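Local structure of sugar isomerase (Sinorhizobium meliloti, 3QC0) at residues R15-F20 with R258-V263; S8-T13 with E246-S251. The protein binds zinc in a xylose isomerase-like TIM barrel and probably acts as a sugar isomerase. One frame throughout, in Å; residues are numbered along the deposited sequence.

Contact 1. Residues R15-F20 with R258-V263; sequences REQCGF and RPADEV
The carboxamide of Gln-17 meets the other segment through NE2, which donates nearly in the plane of the amide to the backbone oxygen of Arg-258, 2.8 Å from NE2 to O, at an almost straight N-H...O angle of 164°. Each segment also holds its own guanidinium-carboxylate pair, away from this bond. The guanidinium of Arg-15 has the carboxylate of Glu-16 at its edge and in its plane, a salt bridge of 2.8 Å from NH1 to OE2. The guanidinium of Arg-258 likewise takes Glu-262 edge-on, NH2 to OE2 2.8 Å, although that oxygen is approached from above the carboxylate plane; this bridge ties Arg-258, just ahead of the N-cap, to the first turn of the helix. The Gln-17 chain sets out with CG anti to its carbonyl carbon and then bends sharply at chi2 (98°), which carries the amide to the Arg-258 carbonyl while CB stays over the methyl of Ala-260, CB to CB 3.9 Å. Gln-17 NE2 also comes within 3.8 Å of Val-263 CG2, the two side chains crossing at about a right angle, and makes a weak hydrogen bond to the backbone oxygen of Trp-255. The sulfur of Cys-18 touches the same Ala-260 methyl, SG to CB 3.5 Å. One polar bond thus sits next to a small buried apolar patch. Pro-259 is the N-cap residue of helix 260-274, and Gly-19 holds the same position for helix 20-29. The contact therefore joins the loop leading out of strand 7-10 to the start of the last helix of the barrel, with Ala-23 and Ile-26 of helix 20-29 packing on Cys-18, and Ile-26 also on Ala-260.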
# COMPACT_ATOMS: atom_id res chain seq x y z
N ARG A 15 -23.92 6.40 -2.93
CA ARG A 15 -24.56 5.13 -2.63
C ARG A 15 -25.46 5.19 -1.40
O ARG A 15 -26.39 4.39 -1.31
CB ARG A 15 -23.53 4.00 -2.44
CG ARG A 15 -22.58 4.24 -1.28
CD ARG A 15 -22.84 3.37 -0.09
NE ARG A 15 -22.71 1.96 -0.41
CZ ARG A 15 -23.00 0.98 0.45
NH1 ARG A 15 -23.42 1.26 1.68
NH2 ARG A 15 -22.86 -0.29 0.08
N GLU A 16 -25.19 6.09 -0.46
CA GLU A 16 -26.01 6.16 0.75
C GLU A 16 -27.30 6.92 0.46
O GLU A 16 -28.34 6.65 1.08
CB GLU A 16 -25.26 6.82 1.92
CG GLU A 16 -24.14 5.94 2.52
CD GLU A 16 -24.66 4.67 3.20
OE1 GLU A 16 -25.73 4.72 3.86
OE2 GLU A 16 -24.01 3.63 3.11
N GLN A 17 -27.23 7.82 -0.52
CA GLN A 17 -28.31 8.77 -0.82
C GLN A 17 -29.29 8.28 -1.85
O GLN A 17 -30.46 8.67 -1.82
CB GLN A 17 -27.72 10.08 -1.33
CG GLN A 17 -26.74 10.74 -0.35
CD GLN A 17 -25.26 10.45 -0.65
OE1 GLN A 17 -24.87 9.28 -0.88
NE2 GLN A 17 -24.45 11.50 -0.65
N CYS A 18 -28.84 7.44 -2.77
CA CYS A 18 -29.57 7.13 -3.98
C CYS A 18 -29.47 5.69 -4.37
O CYS A 18 -28.37 5.14 -4.41
CB CYS A 18 -29.08 7.95 -5.18
SG CYS A 18 -29.08 9.73 -4.98
N GLY A 19 -30.61 5.10 -4.72
CA GLY A 19 -30.60 3.87 -5.47
C GLY A 19 -30.36 4.19 -6.93
O GLY A 19 -30.15 5.33 -7.31
N PHE A 20 -30.43 3.16 -7.78
CA PHE A 20 -30.03 3.29 -9.18
C PHE A 20 -30.79 4.36 -9.97
O PHE A 20 -30.19 5.18 -10.66
CB PHE A 20 -30.18 1.92 -9.88
CG PHE A 20 -29.70 1.89 -11.30
CD1 PHE A 20 -30.51 2.25 -12.35
CD2 PHE A 20 -28.43 1.40 -11.60
CE1 PHE A 20 -30.05 2.22 -13.65
CE2 PHE A 20 -27.96 1.37 -12.88
CZ PHE A 20 -28.78 1.74 -13.94
N ARG A 258 -23.86 14.05 2.62
CA ARG A 258 -24.30 15.29 1.99
C ARG A 258 -25.35 15.05 0.90
O ARG A 258 -25.46 13.95 0.38
CB ARG A 258 -23.08 16.02 1.43
CG ARG A 258 -22.19 16.53 2.57
CD ARG A 258 -20.81 16.90 2.17
NE ARG A 258 -20.72 18.15 1.44
CZ ARG A 258 -19.64 18.92 1.40
NH1 ARG A 258 -18.53 18.57 2.02
NH2 ARG A 258 -19.66 20.05 0.71
N PRO A 259 -26.18 16.07 0.57
CA PRO A 259 -27.20 15.82 -0.46
C PRO A 259 -26.55 15.41 -1.79
O PRO A 259 -25.57 16.03 -2.23
CB PRO A 259 -27.96 17.17 -0.57
CG PRO A 259 -27.61 17.90 0.69
CD PRO A 259 -26.19 17.47 1.02
N ALA A 260 -27.11 14.38 -2.41
CA ALA A 260 -26.55 13.82 -3.64
C ALA A 260 -26.37 14.90 -4.69
O ALA A 260 -25.41 14.94 -5.42
CB ALA A 260 -27.40 12.68 -4.18
N ASP A 261 -27.32 15.83 -4.76
CA ASP A 261 -27.20 16.98 -5.61
C ASP A 261 -25.89 17.77 -5.45
O ASP A 261 -25.16 18.08 -6.43
CB ASP A 261 -28.39 17.92 -5.24
CG ASP A 261 -28.55 19.02 -6.15
OD1 ASP A 261 -27.94 19.03 -7.20
OD2 ASP A 261 -29.41 19.87 -5.87
N GLU A 262 -25.60 18.10 -4.21
CA GLU A 262 -24.38 18.84 -3.91
C GLU A 262 -23.15 17.99 -4.25
O GLU A 262 -22.15 18.52 -4.77
CB GLU A 262 -24.34 19.24 -2.45
CG GLU A 262 -23.24 20.27 -2.20
CD GLU A 262 -22.85 20.38 -0.75
OE1 GLU A 262 -23.42 19.64 0.10
OE2 GLU A 262 -21.94 21.20 -0.47
N VAL A 263 -23.22 16.69 -3.97
CA VAL A 263 -22.03 15.83 -4.25
C VAL A 263 -21.73 15.87 -5.74
O VAL A 263 -20.60 16.11 -6.14
CB VAL A 263 -22.26 14.40 -3.80
CG1 VAL A 263 -21.02 13.54 -4.14
CG2 VAL A 263 -22.56 14.34 -2.31

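Contact 2. Residues S8-T13 with E246-S251; sequences SINLAT and EVEIFS
A chi1 of -179° swings the Asn-10 amide away from its own backbone nitrogen and across to Glu-246, whose extended chain brings up its carboxylate. Asn-10 ND2 donates to Glu-246 OE2 (2.8 Å, 169°), on the anti side but tilted out of the carboxylate plane; OE1 of Glu-246 bonds to Thr-62. A second carboxylate, that of Glu-248, stacks on the Asn-10 amide with planes 30° apart. Asn-10 OD1 accepts from Ala-12 N, 3.0 Å away, in an Asx turn, and also from Trp-38. Beyond it, Thr-13 OG1 accepts from Ile-249 N at 3.0 Å and lies 2.9 Å from Val-247 O. Ala-12 CB meets the edge of the Phe-250 ring, 3.4 Å from CE1. Ile-9 and Val-247 pack side by side on the sheet face turned to helix 260-274. Were the Asn-10 amide missing, as with an alanine here, Glu-246 OE2 would probably lose this donor and Ala-12 N its Asx-turn acceptor. Parallel pairing, with Val-247 N bonded to Ser-8 O and Asn-10 N to Val-247 O, joins the first and last strands and closes the TIM barrel, just where Glu-248 binds the zinc ion with Glu-142, Asp-177 and His-204.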
# COMPACT_ATOMS: atom_id res chain seq x y z
N SER A 8 -17.81 10.47 -15.84
CA SER A 8 -18.68 9.39 -15.42
C SER A 8 -18.76 9.40 -13.90
O SER A 8 -17.78 9.78 -13.23
CB SER A 8 -18.11 8.06 -15.94
OG SER A 8 -18.92 6.97 -15.55
N ILE A 9 -19.88 8.97 -13.33
CA ILE A 9 -20.02 8.84 -11.88
C ILE A 9 -20.18 7.36 -11.54
O ILE A 9 -21.11 6.69 -11.96
CB ILE A 9 -21.21 9.64 -11.32
CG1 ILE A 9 -21.09 11.13 -11.68
CG2 ILE A 9 -21.37 9.41 -9.80
CD1 ILE A 9 -19.97 11.92 -11.02
N ASN A 10 -19.22 6.83 -10.78
CA ASN A 10 -19.38 5.52 -10.18
C ASN A 10 -20.40 5.72 -9.06
O ASN A 10 -20.24 6.61 -8.22
CB ASN A 10 -18.03 4.99 -9.67
CG ASN A 10 -18.13 3.65 -9.08
OD1 ASN A 10 -18.85 3.44 -8.08
ND2 ASN A 10 -17.30 2.72 -9.59
N LEU A 11 -21.47 4.94 -9.07
CA LEU A 11 -22.59 5.21 -8.18
C LEU A 11 -22.29 4.92 -6.73
O LEU A 11 -23.05 5.28 -5.85
CB LEU A 11 -23.82 4.42 -8.65
CG LEU A 11 -24.28 4.75 -10.07
CD1 LEU A 11 -25.67 4.10 -10.38
CD2 LEU A 11 -24.30 6.24 -10.38
N ALA A 12 -21.12 4.35 -6.42
CA ALA A 12 -20.71 4.30 -5.02
C ALA A 12 -20.61 5.70 -4.44
O ALA A 12 -20.80 5.90 -3.24
CB ALA A 12 -19.36 3.60 -4.88
N THR A 13 -20.30 6.67 -5.27
CA THR A 13 -20.11 8.05 -4.84
C THR A 13 -21.32 8.63 -4.11
O THR A 13 -21.17 9.44 -3.18
CB THR A 13 -19.71 8.92 -6.03
OG1 THR A 13 -18.46 8.42 -6.52
CG2 THR A 13 -19.50 10.41 -5.68
N GLU A 246 -14.00 8.36 -14.31
CA GLU A 246 -15.07 7.84 -13.49
C GLU A 246 -14.84 8.18 -12.02
O GLU A 246 -13.85 7.69 -11.42
CB GLU A 246 -15.14 6.33 -13.71
CG GLU A 246 -16.19 5.61 -12.88
CD GLU A 246 -16.08 4.13 -13.02
OE1 GLU A 246 -16.06 3.63 -14.17
OE2 GLU A 246 -16.02 3.44 -11.98
N VAL A 247 -15.67 9.03 -11.45
CA VAL A 247 -15.57 9.44 -10.06
C VAL A 247 -16.06 8.37 -9.12
O VAL A 247 -17.22 8.00 -9.09
CB VAL A 247 -16.33 10.71 -9.77
CG1 VAL A 247 -16.23 11.06 -8.27
CG2 VAL A 247 -15.83 11.83 -10.72
N GLU A 248 -15.14 7.86 -8.32
CA GLU A 248 -15.43 6.78 -7.40
C GLU A 248 -14.92 7.17 -6.03
O GLU A 248 -13.73 7.10 -5.73
CB GLU A 248 -14.81 5.46 -7.87
CG GLU A 248 -15.15 4.29 -6.98
CD GLU A 248 -14.51 3.02 -7.43
OE1 GLU A 248 -13.43 3.09 -8.00
OE2 GLU A 248 -15.12 1.95 -7.25
N ILE A 249 -15.83 7.65 -5.20
CA ILE A 249 -15.55 8.13 -3.86
C ILE A 249 -16.34 7.33 -2.82
O ILE A 249 -17.56 7.25 -2.89
CB ILE A 249 -15.89 9.64 -3.70
CG1 ILE A 249 -15.05 10.47 -4.67
CG2 ILE A 249 -15.67 10.10 -2.24
CD1 ILE A 249 -15.46 11.94 -4.87
N PHE A 250 -15.64 6.75 -1.86
CA PHE A 250 -16.21 6.14 -0.67
C PHE A 250 -15.90 7.08 0.50
O PHE A 250 -14.73 7.22 0.86
CB PHE A 250 -15.63 4.75 -0.35
CG PHE A 250 -15.53 3.79 -1.53
CD1 PHE A 250 -16.37 3.84 -2.61
CD2 PHE A 250 -14.60 2.76 -1.49
CE1 PHE A 250 -16.24 2.94 -3.68
CE2 PHE A 250 -14.48 1.87 -2.55
CZ PHE A 250 -15.29 1.97 -3.66
N SER A 251 -16.89 7.77 1.06
CA SER A 251 -16.64 8.79 2.09
C SER A 251 -17.71 8.77 3.17
O SER A 251 -18.69 9.53 3.12
CB SER A 251 -16.53 10.18 1.48
OG SER A 251 -16.30 11.19 2.47

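From the N terminus, the chain passes through strand 7-10 and the first half of contact 2, then straight into the loop 15-20 of contact 1. After the other six strands of the barrel it returns through strand 245-247 and residues 246-251, completing contact 2, and then reaches 258-263, completing contact 1. The two closures, each spanning well over two hundred residues, therefore cross, their segments alternating along the chain. Contact 2 seals the barrel wall between first and last strands; contact 1 seals the layer outside it, between the first loop and helix 260-274. They touch where Val-263 CG1 packs on Thr-13 CG2, 3.8 Å apart, and where Phe-20 CD2 packs on Leu-11 CD1.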